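Local coordinates for GXWXG domain-containing protein (Thermomonospora curvata, PDB 4MVE) that is of unknown function but pairs a GXWXG family region with a DUF4334 region in a compact, largely antiparallel beta fold, at residues R9-D21 with R45-G57. Numbering follows the deposited sequence.
Sequences RLAKIIASGDECD and RGGIFDRGDALAG
A bend at chi3 (-72°) folds the R51 side chain back so that its guanidinium meets G17, while E19, extended beyond CG, lies obliquely across it. NH1 and NH2 of R51 both grip G17 O, end-on, at 3.1 and 3.0 Å; neither bond is straight, as expected when two donors share one carbonyl oxygen. G17, with positive phi, closes helix 5-16 in a Schellman motif, and the arginine thus clasps the chain just where it leaves that helix. E19 CG rests on one guanidinium face, 3.4 Å from R51 NH2, and its OE1 turns to the backbone, accepting from R51 N at 2.7 Å on the anti side. With R51 cut back to an alanine, G17 O would probably lose both of its side-chain donors and E19 CG the flat surface it rests on. Next to E19, C20 N donates to F49 O (2.8 Å). The F49 ring packs against the last turns of the helix: I13 CG2 meets the ring edge in plane, 3.5 Å from CE1, and I14 CG1 lies 3.8 Å from CZ. D50 OD1 accepts from G52 N in an Asx turn that shapes the loop offering R51 N to E19 OE1; D50 OD1 and E19 OE1, 3.8 Å apart, probably disfavour each other as like charges. The contact thus ties the end of helix 5-16 to the loop after strand 42-48, with H146 of strand 143-149 edge-to-face with F49 and V25 of helix 22-29 touching both F49 and C20.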
ATOM      1  N   ARG A   9     -17.446   2.555   1.328  1.00 42.66           N
ATOM      2  CA  ARG A   9     -16.998   3.888   0.934  1.00 42.54           C
ATOM      3  C   ARG A   9     -15.584   3.836   0.334  1.00 43.96           C
ATOM      4  O   ARG A   9     -15.319   4.499  -0.671  1.00 44.92           O
ATOM      5  CB  ARG A   9     -17.005   4.835   2.132  1.00 42.96           C
ATOM      6  CG  ARG A   9     -18.341   5.460   2.420  1.00 52.81           C
ATOM      7  CD  ARG A   9     -18.108   6.875   2.910  1.00 67.90           C
ATOM      8  NE  ARG A   9     -18.240   6.986   4.365  1.00 75.83           N
ATOM      9  CZ  ARG A   9     -17.773   7.998   5.096  1.00 78.42           C
ATOM     10  NH1 ARG A   9     -17.097   8.990   4.521  1.00 52.85           N
ATOM     11  NH2 ARG A   9     -17.966   8.019   6.411  1.00 54.91           N
ATOM     12  N   LEU A  10     -14.676   3.051   0.943  1.00 37.31           N
ATOM     13  CA  LEU A  10     -13.303   3.000   0.439  1.00 35.06           C
ATOM     14  C   LEU A  10     -13.206   2.212  -0.858  1.00 36.21           C
ATOM     15  O   LEU A  10     -12.457   2.609  -1.733  1.00 35.87           O
ATOM     16  CB  LEU A  10     -12.321   2.442   1.472  1.00 34.02           C
ATOM     17  CG  LEU A  10     -11.910   3.404   2.608  1.00 39.54           C
ATOM     18  CD1 LEU A  10     -11.161   2.642   3.685  1.00 39.66           C
ATOM     19  CD2 LEU A  10     -11.002   4.559   2.100  1.00 36.58           C
ATOM     20  N   ALA A  11     -13.994   1.143  -1.011  1.00 33.05           N
ATOM     21  CA  ALA A  11     -13.974   0.319  -2.217  1.00 31.13           C
ATOM     22  C   ALA A  11     -14.343   1.164  -3.452  1.00 33.94           C
ATOM     23  O   ALA A  11     -13.703   1.032  -4.499  1.00 32.08           O
ATOM     24  CB  ALA A  11     -14.927  -0.874  -2.055  1.00 32.28           C
ATOM     25  N   LYS A  12     -15.334   2.051  -3.313  1.00 33.74           N
ATOM     26  CA  LYS A  12     -15.810   2.922  -4.401  1.00 36.27           C
ATOM     27  C   LYS A  12     -14.717   3.900  -4.846  1.00 41.39           C
ATOM     28  O   LYS A  12     -14.532   4.102  -6.051  1.00 41.72           O
ATOM     29  CB  LYS A  12     -17.084   3.691  -3.980  1.00 40.18           C
ATOM     30  CG  LYS A  12     -18.355   2.856  -4.122  1.00 54.62           C
ATOM     31  CD  LYS A  12     -19.577   3.477  -3.448  1.00 64.56           C
ATOM     32  CE  LYS A  12     -20.396   4.359  -4.356  1.00 83.59           C
ATOM     33  NZ  LYS A  12     -21.763   4.598  -3.805  1.00 99.33           N
ATOM     34  N   ILE A  13     -13.996   4.499  -3.870  1.00 37.63           N
ATOM     35  CA  ILE A  13     -12.890   5.434  -4.141  1.00 35.35           C
ATOM     36  C   ILE A  13     -11.731   4.674  -4.837  1.00 35.57           C
ATOM     37  O   ILE A  13     -11.249   5.112  -5.877  1.00 35.44           O
ATOM     38  CB  ILE A  13     -12.437   6.125  -2.832  1.00 37.75           C
ATOM     39  CG1 ILE A  13     -13.569   7.052  -2.262  1.00 39.54           C
ATOM     40  CG2 ILE A  13     -11.112   6.903  -3.047  1.00 37.24           C
ATOM     41  CD1 ILE A  13     -13.453   7.323  -0.622  1.00 42.40           C
ATOM     42  N   ILE A  14     -11.321   3.535  -4.278  1.00 29.99           N
ATOM     43  CA  ILE A  14     -10.240   2.696  -4.823  1.00 29.93           C
ATOM     44  C   ILE A  14     -10.575   2.228  -6.254  1.00 39.18           C
ATOM     45  O   ILE A  14      -9.701   2.284  -7.102  1.00 40.64           O
ATOM     46  CB  ILE A  14      -9.968   1.464  -3.880  1.00 31.15           C
ATOM     47  CG1 ILE A  14      -9.453   1.909  -2.491  1.00 29.41           C
ATOM     48  CG2 ILE A  14      -9.039   0.384  -4.541  1.00 28.79           C
ATOM     49  CD1 ILE A  14      -9.365   0.710  -1.459  1.00 25.86           C
ATOM     50  N   ALA A  15     -11.823   1.753  -6.517  1.00 36.54           N
ATOM     51  CA  ALA A  15     -12.191   1.256  -7.846  1.00 36.16           C
ATOM     52  C   ALA A  15     -12.235   2.381  -8.891  1.00 38.83           C
ATOM     53  O   ALA A  15     -11.955   2.116 -10.057  1.00 38.78           O
ATOM     54  CB  ALA A  15     -13.526   0.507  -7.816  1.00 37.96           C
ATOM     55  N   SER A  16     -12.555   3.607  -8.488  1.00 34.75           N
ATOM     56  CA  SER A  16     -12.618   4.706  -9.447  1.00 35.41           C
ATOM     57  C   SER A  16     -11.248   5.481  -9.579  1.00 37.85           C
ATOM     58  O   SER A  16     -11.133   6.338 -10.436  1.00 36.28           O
ATOM     59  CB  SER A  16     -13.736   5.671  -9.063  1.00 39.57           C
ATOM     60  OG  SER A  16     -13.360   6.396  -7.903  1.00 49.06           O
ATOM     61  N   GLY A  17     -10.270   5.192  -8.714  1.00 33.06           N
ATOM     62  CA  GLY A  17      -8.967   5.856  -8.702  1.00 31.50           C
ATOM     63  C   GLY A  17      -9.074   7.312  -8.294  1.00 35.77           C
ATOM     64  O   GLY A  17      -8.185   8.120  -8.575  1.00 33.98           O
ATOM     65  N   ASP A  18     -10.168   7.655  -7.602  1.00 34.82           N
ATOM     66  CA  ASP A  18     -10.390   9.009  -7.127  1.00 35.58           C
ATOM     67  C   ASP A  18      -9.427   9.400  -6.015  1.00 39.46           C
ATOM     68  O   ASP A  18      -8.900   8.550  -5.267  1.00 37.09           O
ATOM     69  CB  ASP A  18     -11.811   9.152  -6.618  1.00 38.79           C
ATOM     70  CG  ASP A  18     -12.797   9.541  -7.691  1.00 49.75           C
ATOM     71  OD1 ASP A  18     -12.362   9.771  -8.851  1.00 49.98           O
ATOM     72  OD2 ASP A  18     -14.006   9.548  -7.399  1.00 51.45           O
ATOM     73  N   GLU A  19      -9.173  10.690  -5.943  1.00 38.31           N
ATOM     74  CA  GLU A  19      -8.352  11.243  -4.886  1.00 39.54           C
ATOM     75  C   GLU A  19      -9.231  11.370  -3.639  1.00 43.97           C
ATOM     76  O   GLU A  19     -10.468  11.467  -3.749  1.00 43.76           O
ATOM     77  CB  GLU A  19      -7.745  12.591  -5.312  1.00 42.61           C
ATOM     78  CG  GLU A  19      -6.365  12.435  -5.936  1.00 54.40           C
ATOM     79  CD  GLU A  19      -5.624  13.734  -6.180  1.00 80.57           C
ATOM     80  OE1 GLU A  19      -4.569  13.942  -5.540  1.00 58.69           O
ATOM     81  OE2 GLU A  19      -6.104  14.552  -6.998  1.00 87.94           O
ATOM     82  N   CYS A  20      -8.611  11.273  -2.467  1.00 39.82           N
ATOM     83  CA  CYS A  20      -9.301  11.433  -1.190  1.00 41.12           C
ATOM     84  C   CYS A  20      -8.314  11.995  -0.187  1.00 43.91           C
ATOM     85  O   CYS A  20      -7.226  11.435  -0.026  1.00 40.73           O
ATOM     86  CB  CYS A  20      -9.926  10.124  -0.711  1.00 41.64           C
ATOM     87  SG  CYS A  20     -11.025  10.304   0.731  1.00 48.07           S
ATOM     88  N   ASP A  21      -8.686  13.114   0.459  1.00 42.17           N
ATOM     89  CA  ASP A  21      -7.881  13.841   1.449  1.00 42.82           C
ATOM     90  C   ASP A  21      -7.521  12.954   2.646  1.00 41.93           C
ATOM     91  O   ASP A  21      -8.312  12.109   3.070  1.00 40.73           O
ATOM     92  CB  ASP A  21      -8.583  15.132   1.896  1.00 48.13           C
ATOM     93  CG  ASP A  21      -9.869  14.904   2.646  1.00 64.03           C
ATOM     94  OD1 ASP A  21     -10.945  14.902   1.996  1.00 69.15           O
ATOM     95  OD2 ASP A  21      -9.814  14.769   3.883  1.00 70.35           O
ATOM     96  N   ARG A  45      -1.990  -4.365  -7.793  1.00 33.76           N
ATOM     97  CA  ARG A  45      -1.962  -3.085  -8.521  1.00 33.35           C
ATOM     98  C   ARG A  45      -2.195  -1.953  -7.490  1.00 35.06           C
ATOM     99  O   ARG A  45      -3.127  -2.024  -6.667  1.00 32.99           O
ATOM    100  CB  ARG A  45      -3.016  -3.040  -9.644  1.00 32.27           C
ATOM    101  CG  ARG A  45      -3.015  -1.685 -10.377  1.00 46.52           C
ATOM    102  CD  ARG A  45      -3.949  -1.622 -11.588  1.00 53.64           C
ATOM    103  NE  ARG A  45      -5.373  -1.599 -11.228  1.00 60.42           N
ATOM    104  CZ  ARG A  45      -6.206  -2.626 -11.376  1.00 80.42           C
ATOM    105  NH1 ARG A  45      -5.770  -3.779 -11.869  1.00 69.38           N
ATOM    106  NH2 ARG A  45      -7.484  -2.506 -11.039  1.00 72.13           N
ATOM    107  N   GLY A  46      -1.321  -0.956  -7.521  1.00 31.03           N
ATOM    108  CA  GLY A  46      -1.379   0.145  -6.573  1.00 30.32           C
ATOM    109  C   GLY A  46      -1.868   1.440  -7.153  1.00 33.85           C
ATOM    110  O   GLY A  46      -1.805   1.647  -8.363  1.00 35.17           O
ATOM    111  N   GLY A  47      -2.381   2.272  -6.269  1.00 28.41           N
ATOM    112  CA  GLY A  47      -2.878   3.605  -6.555  1.00 28.35           C
ATOM    113  C   GLY A  47      -2.743   4.438  -5.305  1.00 33.66           C
ATOM    114  O   GLY A  47      -2.511   3.902  -4.212  1.00 31.61           O
ATOM    115  N   ILE A  48      -2.838   5.750  -5.456  1.00 33.26           N
ATOM    116  CA  ILE A  48      -2.607   6.667  -4.349  1.00 34.58           C
ATOM    117  C   ILE A  48      -3.809   7.571  -4.138  1.00 38.68           C
ATOM    118  O   ILE A  48      -4.397   8.051  -5.105  1.00 40.25           O
ATOM    119  CB  ILE A  48      -1.319   7.493  -4.660  1.00 38.41           C
ATOM    120  CG1 ILE A  48      -0.094   6.585  -4.816  1.00 37.64           C
ATOM    121  CG2 ILE A  48      -1.053   8.547  -3.590  1.00 42.87           C
ATOM    122  CD1 ILE A  48       1.027   7.197  -5.654  1.00 45.20           C
ATOM    123  N   PHE A  49      -4.121   7.867  -2.882  1.00 33.02           N
ATOM    124  CA  PHE A  49      -5.266   8.727  -2.565  1.00 33.57           C
ATOM    125  C   PHE A  49      -4.964  10.222  -2.760  1.00 39.25           C
ATOM    126  O   PHE A  49      -5.865  10.945  -3.131  1.00 38.29           O
ATOM    127  CB  PHE A  49      -5.762   8.482  -1.131  1.00 34.88           C
ATOM    128  CG  PHE A  49      -6.428   7.136  -0.966  1.00 35.83           C
ATOM    129  CD1 PHE A  49      -7.724   6.914  -1.451  1.00 36.98           C
ATOM    130  CD2 PHE A  49      -5.800   6.113  -0.260  1.00 34.06           C
ATOM    131  CE1 PHE A  49      -8.353   5.675  -1.271  1.00 36.60           C
ATOM    132  CE2 PHE A  49      -6.441   4.878  -0.062  1.00 36.40           C
ATOM    133  CZ  PHE A  49      -7.715   4.670  -0.567  1.00 34.30           C
ATOM    134  N   ASP A  50      -3.737  10.691  -2.437  1.00 37.43           N
ATOM    135  CA  ASP A  50      -3.356  12.087  -2.612  1.00 38.84           C
ATOM    136  C   ASP A  50      -2.151  12.177  -3.556  1.00 42.15           C
ATOM    137  O   ASP A  50      -1.008  11.958  -3.147  1.00 40.27           O
ATOM    138  CB  ASP A  50      -3.067  12.731  -1.248  1.00 42.77           C
ATOM    139  CG  ASP A  50      -2.532  14.156  -1.286  1.00 54.25           C
ATOM    140  OD1 ASP A  50      -2.792  14.878  -2.298  1.00 50.18           O
ATOM    141  OD2 ASP A  50      -1.878  14.562  -0.303  1.00 68.65           O
ATOM    142  N   ARG A  51      -2.423  12.533  -4.807  1.00 39.33           N
ATOM    143  CA  ARG A  51      -1.435  12.589  -5.869  1.00 40.60           C
ATOM    144  C   ARG A  51      -0.592  13.894  -5.861  1.00 48.06           C
ATOM    145  O   ARG A  51       0.333  14.004  -6.670  1.00 49.22           O
ATOM    146  CB  ARG A  51      -2.101  12.360  -7.249  1.00 40.25           C
ATOM    147  CG  ARG A  51      -2.406  10.867  -7.442  1.00 54.51           C
ATOM    148  CD  ARG A  51      -2.974  10.469  -8.785  1.00 61.78           C
ATOM    149  NE  ARG A  51      -4.365  10.891  -8.986  1.00 74.41           N
ATOM    150  CZ  ARG A  51      -5.446  10.202  -8.617  1.00 82.22           C
ATOM    151  NH1 ARG A  51      -5.323   9.070  -7.931  1.00 49.44           N
ATOM    152  NH2 ARG A  51      -6.658  10.671  -8.879  1.00 78.12           N
ATOM    153  N   GLY A  52      -0.885  14.821  -4.939  1.00 43.89           N
ATOM    154  CA  GLY A  52      -0.132  16.064  -4.802  1.00 44.16           C
ATOM    155  C   GLY A  52       1.093  15.958  -3.909  1.00 47.22           C
ATOM    156  O   GLY A  52       1.889  16.902  -3.845  1.00 47.96           O
ATOM    157  N   ASP A  53       1.256  14.814  -3.207  1.00 41.64           N
ATOM    158  CA  ASP A  53       2.377  14.547  -2.304  1.00 41.57           C
ATOM    159  C   ASP A  53       3.681  14.293  -3.125  1.00 43.85           C
ATOM    160  O   ASP A  53       3.627  13.734  -4.224  1.00 42.93           O
ATOM    161  CB  ASP A  53       2.044  13.341  -1.368  1.00 44.04           C
ATOM    162  CG  ASP A  53       3.237  12.799  -0.564  1.00 56.34           C
ATOM    163  OD1 ASP A  53       3.915  13.610   0.129  1.00 55.58           O
ATOM    164  OD2 ASP A  53       3.549  11.590  -0.701  1.00 61.42           O
ATOM    165  N   ALA A  54       4.833  14.722  -2.585  1.00 38.47           N
ATOM    166  CA  ALA A  54       6.149  14.572  -3.200  1.00 38.41           C
ATOM    167  C   ALA A  54       6.442  13.114  -3.639  1.00 43.95           C
ATOM    168  O   ALA A  54       6.753  12.875  -4.823  1.00 40.96           O
ATOM    169  CB  ALA A  54       7.233  15.039  -2.230  1.00 39.39           C
ATOM    170  N   LEU A  55       6.349  12.145  -2.685  1.00 42.39           N
ATOM    171  CA  LEU A  55       6.649  10.750  -2.986  1.00 43.24           C
ATOM    172  C   LEU A  55       5.646  10.206  -4.013  1.00 46.69           C
ATOM    173  O   LEU A  55       6.058   9.478  -4.931  1.00 47.75           O
ATOM    174  CB  LEU A  55       6.697   9.898  -1.717  1.00 44.38           C
ATOM    175  CG  LEU A  55       6.981   8.393  -1.917  1.00 51.50           C
ATOM    176  CD1 LEU A  55       8.386   8.141  -2.517  1.00 52.80           C
ATOM    177  CD2 LEU A  55       6.776   7.635  -0.633  1.00 53.57           C
ATOM    178  N   ALA A  56       4.343  10.602  -3.888  1.00 39.61           N
ATOM    179  CA  ALA A  56       3.298  10.264  -4.855  1.00 37.14           C
ATOM    180  C   ALA A  56       3.717  10.745  -6.254  1.00 40.32           C
ATOM    181  O   ALA A  56       3.621   9.971  -7.204  1.00 41.12           O
ATOM    182  CB  ALA A  56       1.974  10.897  -4.461  1.00 37.34           C
ATOM    183  N   GLY A  57       4.261  11.968  -6.346  1.00 35.31           N
ATOM    184  CA  GLY A  57       4.735  12.537  -7.602  1.00 35.14           C
ATOM    185  C   GLY A  57       5.857  11.720  -8.216  1.00 39.74           C
ATOM    186  O   GLY A  57       5.895  11.511  -9.434  1.00 40.87           O
TER